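Local atomic coordinates of serine protease inhibitor 4, isoform B (Drosophila melanogaster, PDB entry 4P0F), a protein that probably inhibits serine and cysteine endopeptidases. Residues P200-L213 against T259-R273. Residues are numbered along the deposited sequence; the frame is centred on the assembly and turned at random.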
loop_
_atom_site.group_PDB
_atom_site.type_symbol
_atom_site.label_atom_id
_atom_site.label_comp_id
_atom_site.label_asym_id
_atom_site.label_seq_id
_atom_site.Cartn_x
_atom_site.Cartn_y
_atom_site.Cartn_z
ATOM N N PRO A 200 -11.656 -22.384 5.163
ATOM C CA PRO A 200 -12.999 -21.820 5.334
ATOM C C PRO A 200 -13.427 -20.964 4.161
ATOM O O PRO A 200 -12.729 -20.005 3.811
ATOM C CB PRO A 200 -12.868 -20.976 6.603
ATOM C CG PRO A 200 -11.411 -20.661 6.699
ATOM C CD PRO A 200 -10.711 -21.869 6.167
ATOM N N MET A 201 -14.550 -21.336 3.548
ATOM C CA MET A 201 -15.121 -20.618 2.414
ATOM C C MET A 201 -16.448 -19.994 2.796
ATOM O O MET A 201 -17.381 -20.692 3.202
ATOM C CB MET A 201 -15.334 -21.550 1.217
ATOM C CG MET A 201 -14.066 -22.035 0.604
ATOM S SD MET A 201 -13.277 -20.716 -0.337
ATOM C CE MET A 201 -11.975 -21.661 -1.119
ATOM N N MET A 202 -16.523 -18.678 2.654
ATOM C CA MET A 202 -17.731 -17.926 2.928
ATOM C C MET A 202 -18.589 -17.922 1.684
ATOM O O MET A 202 -18.069 -17.784 0.580
ATOM C CB MET A 202 -17.376 -16.502 3.351
ATOM C CG MET A 202 -16.257 -16.467 4.370
ATOM S SD MET A 202 -15.863 -14.834 4.996
ATOM C CE MET A 202 -15.220 -14.014 3.535
ATOM N N SER A 203 -19.898 -18.055 1.870
ATOM C CA SER A 203 -20.847 -18.168 0.762
ATOM C C SER A 203 -21.920 -17.097 0.836
ATOM O O SER A 203 -22.525 -16.897 1.888
ATOM C CB SER A 203 -21.551 -19.542 0.762
ATOM O OG SER A 203 -20.661 -20.606 0.485
ATOM N N LEU A 204 -22.221 -16.478 -0.299
ATOM C CA LEU A 204 -23.233 -15.438 -0.330
ATOM C C LEU A 204 -23.805 -15.286 -1.729
ATOM O O LEU A 204 -23.059 -15.280 -2.703
ATOM C CB LEU A 204 -22.612 -14.128 0.158
ATOM C CG LEU A 204 -23.436 -12.854 0.273
ATOM C CD1 LEU A 204 -24.573 -13.019 1.256
ATOM C CD2 LEU A 204 -22.509 -11.724 0.693
ATOM N N LYS A 205 -25.132 -15.190 -1.820
ATOM C CA LYS A 205 -25.796 -14.847 -3.075
ATOM C C LYS A 205 -26.376 -13.443 -2.978
ATOM O O LYS A 205 -27.212 -13.163 -2.120
ATOM C CB LYS A 205 -26.892 -15.856 -3.417
ATOM C CG LYS A 205 -26.370 -17.266 -3.604
ATOM C CD LYS A 205 -27.479 -18.229 -4.007
ATOM C CE LYS A 205 -26.967 -19.657 -4.111
ATOM N NZ LYS A 205 -26.667 -20.240 -2.775
ATOM N N GLU A 206 -25.919 -12.563 -3.863
ATOM C CA GLU A 206 -26.332 -11.167 -3.861
ATOM C C GLU A 206 -26.130 -10.590 -5.256
ATOM O O GLU A 206 -25.453 -11.200 -6.087
ATOM C CB GLU A 206 -25.517 -10.346 -2.850
ATOM C CG GLU A 206 -25.817 -10.563 -1.375
ATOM C CD GLU A 206 -27.086 -9.882 -0.911
ATOM O OE1 GLU A 206 -27.698 -9.135 -1.703
ATOM O OE2 GLU A 206 -27.467 -10.085 0.261
ATOM N N ARG A 207 -26.730 -9.433 -5.519
ATOM C CA ARG A 207 -26.368 -8.647 -6.692
ATOM C C ARG A 207 -25.095 -7.894 -6.371
ATOM O O ARG A 207 -25.038 -7.161 -5.381
ATOM C CB ARG A 207 -27.474 -7.668 -7.084
ATOM C CG ARG A 207 -28.611 -8.287 -7.876
ATOM C CD ARG A 207 -29.657 -7.249 -8.240
ATOM N NE ARG A 207 -29.279 -6.427 -9.393
ATOM C CZ ARG A 207 -29.509 -6.755 -10.664
ATOM N NH1 ARG A 207 -30.104 -7.901 -10.971
ATOM N NH2 ARG A 207 -29.135 -5.934 -11.637
ATOM N N PHE A 208 -24.071 -8.104 -7.196
ATOM C CA PHE A 208 -22.810 -7.400 -7.085
ATOM C C PHE A 208 -22.432 -6.886 -8.456
ATOM O O PHE A 208 -22.900 -7.410 -9.464
ATOM C CB PHE A 208 -21.684 -8.303 -6.588
ATOM C CG PHE A 208 -21.817 -8.738 -5.158
ATOM C CD1 PHE A 208 -21.720 -7.820 -4.122
ATOM C CD2 PHE A 208 -21.979 -10.071 -4.851
ATOM C CE1 PHE A 208 -21.813 -8.227 -2.806
ATOM C CE2 PHE A 208 -22.060 -10.488 -3.535
ATOM C CZ PHE A 208 -21.981 -9.563 -2.516
ATOM N N ARG A 209 -21.584 -5.868 -8.485
ATOM C CA ARG A 209 -20.949 -5.445 -9.719
ATOM C C ARG A 209 -19.949 -6.507 -10.160
ATOM O O ARG A 209 -19.073 -6.898 -9.395
ATOM C CB ARG A 209 -20.249 -4.101 -9.530
ATOM C CG ARG A 209 -21.191 -2.963 -9.225
ATOM C CD ARG A 209 -20.449 -1.649 -9.200
ATOM N NE ARG A 209 -19.920 -1.294 -10.512
ATOM C CZ ARG A 209 -19.080 -0.287 -10.724
ATOM N NH1 ARG A 209 -18.676 0.457 -9.703
ATOM N NH2 ARG A 209 -18.644 -0.027 -11.954
ATOM N N TYR A 210 -20.100 -6.957 -11.402
ATOM C CA TYR A 210 -19.411 -8.126 -11.929
ATOM C C TYR A 210 -18.975 -7.826 -13.357
ATOM O O TYR A 210 -19.643 -7.076 -14.054
ATOM C CB TYR A 210 -20.336 -9.366 -11.900
ATOM C CG TYR A 210 -19.906 -10.458 -12.852
ATOM C CD1 TYR A 210 -20.365 -10.479 -14.158
ATOM C CD2 TYR A 210 -19.006 -11.445 -12.457
ATOM C CE1 TYR A 210 -19.961 -11.444 -15.045
ATOM C CE2 TYR A 210 -18.595 -12.429 -13.345
ATOM C CZ TYR A 210 -19.076 -12.418 -14.639
ATOM O OH TYR A 210 -18.692 -13.373 -15.557
ATOM N N ALA A 211 -17.870 -8.416 -13.793
ATOM C CA ALA A 211 -17.530 -8.382 -15.203
ATOM C C ALA A 211 -16.817 -9.638 -15.658
ATOM O O ALA A 211 -15.971 -10.193 -14.963
ATOM C CB ALA A 211 -16.658 -7.151 -15.527
ATOM N N ASP A 212 -17.165 -10.061 -16.860
ATOM C CA ASP A 212 -16.372 -11.016 -17.595
ATOM C C ASP A 212 -15.271 -10.248 -18.295
ATOM O O ASP A 212 -15.543 -9.245 -18.959
ATOM C CB ASP A 212 -17.228 -11.763 -18.613
ATOM C CG ASP A 212 -16.511 -12.947 -19.224
ATOM O OD1 ASP A 212 -15.711 -13.599 -18.521
ATOM O OD2 ASP A 212 -16.763 -13.231 -20.413
ATOM N N LEU A 213 -14.044 -10.729 -18.141
ATOM C CA LEU A 213 -12.866 -10.095 -18.705
ATOM C C LEU A 213 -12.155 -11.064 -19.649
ATOM O O LEU A 213 -11.060 -11.536 -19.362
ATOM C CB LEU A 213 -11.928 -9.638 -17.582
ATOM C CG LEU A 213 -12.539 -8.648 -16.588
ATOM C CD1 LEU A 213 -11.650 -8.506 -15.353
ATOM C CD2 LEU A 213 -12.770 -7.297 -17.246
ATOM N N THR A 259 -12.680 -1.598 -13.735
ATOM C CA THR A 259 -13.869 -1.283 -12.944
ATOM C C THR A 259 -14.994 -0.699 -13.801
ATOM O O THR A 259 -16.170 -0.857 -13.475
ATOM C CB THR A 259 -13.575 -0.311 -11.793
ATOM O OG1 THR A 259 -13.156 0.949 -12.314
ATOM C CG2 THR A 259 -12.522 -0.878 -10.862
ATOM N N GLN A 260 -14.663 -0.055 -14.914
ATOM C CA GLN A 260 -15.714 0.464 -15.775
ATOM C C GLN A 260 -16.442 -0.669 -16.522
ATOM O O GLN A 260 -17.530 -0.466 -17.040
ATOM C CB GLN A 260 -15.142 1.498 -16.739
ATOM C CG GLN A 260 -14.960 2.850 -16.071
ATOM C CD GLN A 260 -14.503 3.925 -17.028
ATOM O OE1 GLN A 260 -15.168 4.217 -18.023
ATOM N NE2 GLN A 260 -13.360 4.522 -16.733
ATOM N N SER A 261 -15.860 -1.865 -16.534
ATOM C CA SER A 261 -16.489 -3.019 -17.189
ATOM C C SER A 261 -17.562 -3.671 -16.320
ATOM O O SER A 261 -18.363 -4.450 -16.806
ATOM C CB SER A 261 -15.434 -4.070 -17.538
ATOM O OG SER A 261 -14.431 -3.512 -18.372
ATOM N N LEU A 262 -17.549 -3.364 -15.033
ATOM C CA LEU A 262 -18.462 -3.991 -14.075
ATOM C C LEU A 262 -19.906 -3.562 -14.250
ATOM O O LEU A 262 -20.182 -2.398 -14.526
ATOM C CB LEU A 262 -18.016 -3.651 -12.659
ATOM C CG LEU A 262 -16.595 -4.009 -12.256
ATOM C CD1 LEU A 262 -16.275 -3.377 -10.900
ATOM C CD2 LEU A 262 -16.418 -5.512 -12.218
ATOM N N TYR A 263 -20.829 -4.505 -14.064
ATOM C CA TYR A 263 -22.261 -4.216 -14.085
ATOM C C TYR A 263 -22.934 -5.076 -13.017
ATOM O O TYR A 263 -22.479 -6.176 -12.739
ATOM C CB TYR A 263 -22.863 -4.488 -15.471
ATOM C CG TYR A 263 -22.707 -5.916 -15.940
ATOM C CD1 TYR A 263 -21.548 -6.334 -16.587
ATOM C CD2 TYR A 263 -23.717 -6.850 -15.742
ATOM C CE1 TYR A 263 -21.398 -7.639 -17.019
ATOM C CE2 TYR A 263 -23.575 -8.161 -16.173
ATOM C CZ TYR A 263 -22.412 -8.548 -16.810
ATOM O OH TYR A 263 -22.259 -9.846 -17.242
ATOM N N GLU A 264 -24.011 -4.573 -12.424
ATOM C CA GLU A 264 -24.729 -5.319 -11.383
ATOM C C GLU A 264 -25.404 -6.571 -11.935
ATOM O O GLU A 264 -26.110 -6.509 -12.937
ATOM C CB GLU A 264 -25.783 -4.426 -10.729
ATOM C CG GLU A 264 -25.199 -3.296 -9.893
ATOM C CD GLU A 264 -24.720 -3.748 -8.532
ATOM O OE1 GLU A 264 -24.844 -4.953 -8.221
ATOM O OE2 GLU A 264 -24.216 -2.892 -7.769
ATOM N N THR A 265 -25.197 -7.703 -11.270
ATOM C CA THR A 265 -25.883 -8.934 -11.645
ATOM C C THR A 265 -25.894 -9.902 -10.461
ATOM O O THR A 265 -25.078 -9.783 -9.554
ATOM C CB THR A 265 -25.221 -9.584 -12.886
ATOM O OG1 THR A 265 -26.157 -10.442 -13.549
ATOM C CG2 THR A 265 -23.974 -10.367 -12.514
ATOM N N LYS A 266 -26.825 -10.853 -10.467
ATOM C CA LYS A 266 -26.903 -11.820 -9.375
ATOM C C LYS A 266 -25.731 -12.788 -9.447
ATOM O O LYS A 266 -25.483 -13.397 -10.492
ATOM C CB LYS A 266 -28.234 -12.583 -9.416
ATOM C CG LYS A 266 -29.449 -11.682 -9.262
ATOM C CD LYS A 266 -30.750 -12.473 -9.239
ATOM C CE LYS A 266 -31.956 -11.546 -9.200
ATOM N NZ LYS A 266 -33.176 -12.235 -8.695
ATOM N N VAL A 267 -25.004 -12.906 -8.338
ATOM C CA VAL A 267 -23.823 -13.753 -8.270
ATOM C C VAL A 267 -23.884 -14.680 -7.062
ATOM O O VAL A 267 -24.325 -14.272 -5.994
ATOM C CB VAL A 267 -22.537 -12.905 -8.189
ATOM C CG1 VAL A 267 -21.308 -13.780 -7.963
ATOM C CG2 VAL A 267 -22.378 -12.090 -9.458
ATOM N N ALA A 268 -23.472 -15.929 -7.265
ATOM C CA ALA A 268 -23.230 -16.869 -6.175
ATOM C C ALA A 268 -21.739 -16.831 -5.891
ATOM O O ALA A 268 -20.922 -17.310 -6.684
ATOM C CB ALA A 268 -23.685 -18.270 -6.535
ATOM N N LEU A 269 -21.400 -16.214 -4.769
ATOM C CA LEU A 269 -20.021 -15.953 -4.394
ATOM C C LEU A 269 -19.513 -16.951 -3.372
ATOM O O LEU A 269 -20.220 -17.264 -2.411
ATOM C CB LEU A 269 -19.909 -14.537 -3.826
ATOM C CG LEU A 269 -18.596 -14.137 -3.153
ATOM C CD1 LEU A 269 -17.444 -14.141 -4.155
ATOM C CD2 LEU A 269 -18.758 -12.767 -2.505
ATOM N N LYS A 270 -18.293 -17.449 -3.577
ATOM C CA LYS A 270 -17.566 -18.141 -2.512
ATOM C C LYS A 270 -16.199 -17.491 -2.373
ATOM O O LYS A 270 -15.468 -17.343 -3.346
ATOM C CB LYS A 270 -17.437 -19.646 -2.779
ATOM C CG LYS A 270 -18.752 -20.399 -2.680
ATOM C CD LYS A 270 -18.591 -21.850 -3.092
ATOM C CE LYS A 270 -19.410 -22.769 -2.207
ATOM N NZ LYS A 270 -20.874 -22.514 -2.285
ATOM N N LEU A 271 -15.869 -17.096 -1.149
ATOM C CA LEU A 271 -14.641 -16.355 -0.870
ATOM C C LEU A 271 -13.972 -16.922 0.372
ATOM O O LEU A 271 -14.645 -17.140 1.370
ATOM C CB LEU A 271 -14.954 -14.874 -0.659
ATOM C CG LEU A 271 -13.772 -13.929 -0.476
ATOM C CD1 LEU A 271 -12.986 -13.828 -1.775
ATOM C CD2 LEU A 271 -14.282 -12.571 -0.061
ATOM N N PRO A 272 -12.653 -17.163 0.323
ATOM C CA PRO A 272 -12.001 -17.645 1.549
ATOM C C PRO A 272 -12.006 -16.600 2.653
ATOM O O PRO A 272 -11.886 -15.403 2.385
ATOM C CB PRO A 272 -10.559 -17.941 1.108
ATOM C CG PRO A 272 -10.574 -17.918 -0.395
ATOM C CD PRO A 272 -11.702 -17.026 -0.793
ATOM N N ARG A 273 -12.160 -17.068 3.886
ATOM C CA ARG A 273 -11.913 -16.265 5.063
ATOM C C ARG A 273 -10.402 -16.318 5.300
ATOM O O ARG A 273 -9.879 -17.345 5.732
ATOM C CB ARG A 273 -12.708 -16.807 6.263
ATOM C CG ARG A 273 -12.649 -15.954 7.527
ATOM C CD ARG A 273 -13.585 -16.498 8.630
ATOM N NE ARG A 273 -13.121 -17.777 9.148
ATOM C CZ ARG A 273 -13.900 -18.767 9.572
ATOM N NH1 ARG A 273 -15.233 -18.680 9.528
ATOM N NH2 ARG A 273 -13.331 -19.870 10.032
#
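Y210 turns the edge of its ring toward the face of Y263, an offset edge-to-face pair with planes 85° apart, and its CE1 lies 3.6 Å from Y263 OH. Y263 CG stands between its own backbone N and carbonyl carbon (chi1 60°), which brings the ring face over the Y210 carbonyl O, 3.3 Å from CD1. The pair sits at one end of an antiparallel ladder, a worked example of backbone pairing with side-chain packing on its faces: from R273 N to P200 O (3.0 Å) through to Y263 N to Y210 O (2.8 Å), eleven backbone hydrogen bonds join the strands. On the same face, F208 CE2 meets L269 CD2 at 4.1 Å. On the other, R209 lays its guanidinium across L262, whose CD1 sits over one face of it, while NH1 makes a long, weak ion pair with E222 OE1. A serine in place of R209 would probably leave L262 without this cover and E222 without that partner. Farther along, P200 CB packs 3.6 Å from R273 NH2, over a guanidinium that also salt-bridges E326. This long, twisted antiparallel pair of the serpin fold's beta-sheet framework, strands 197-213 and 263-281, is flanked by strands 218-224, 352-355 and 185-189.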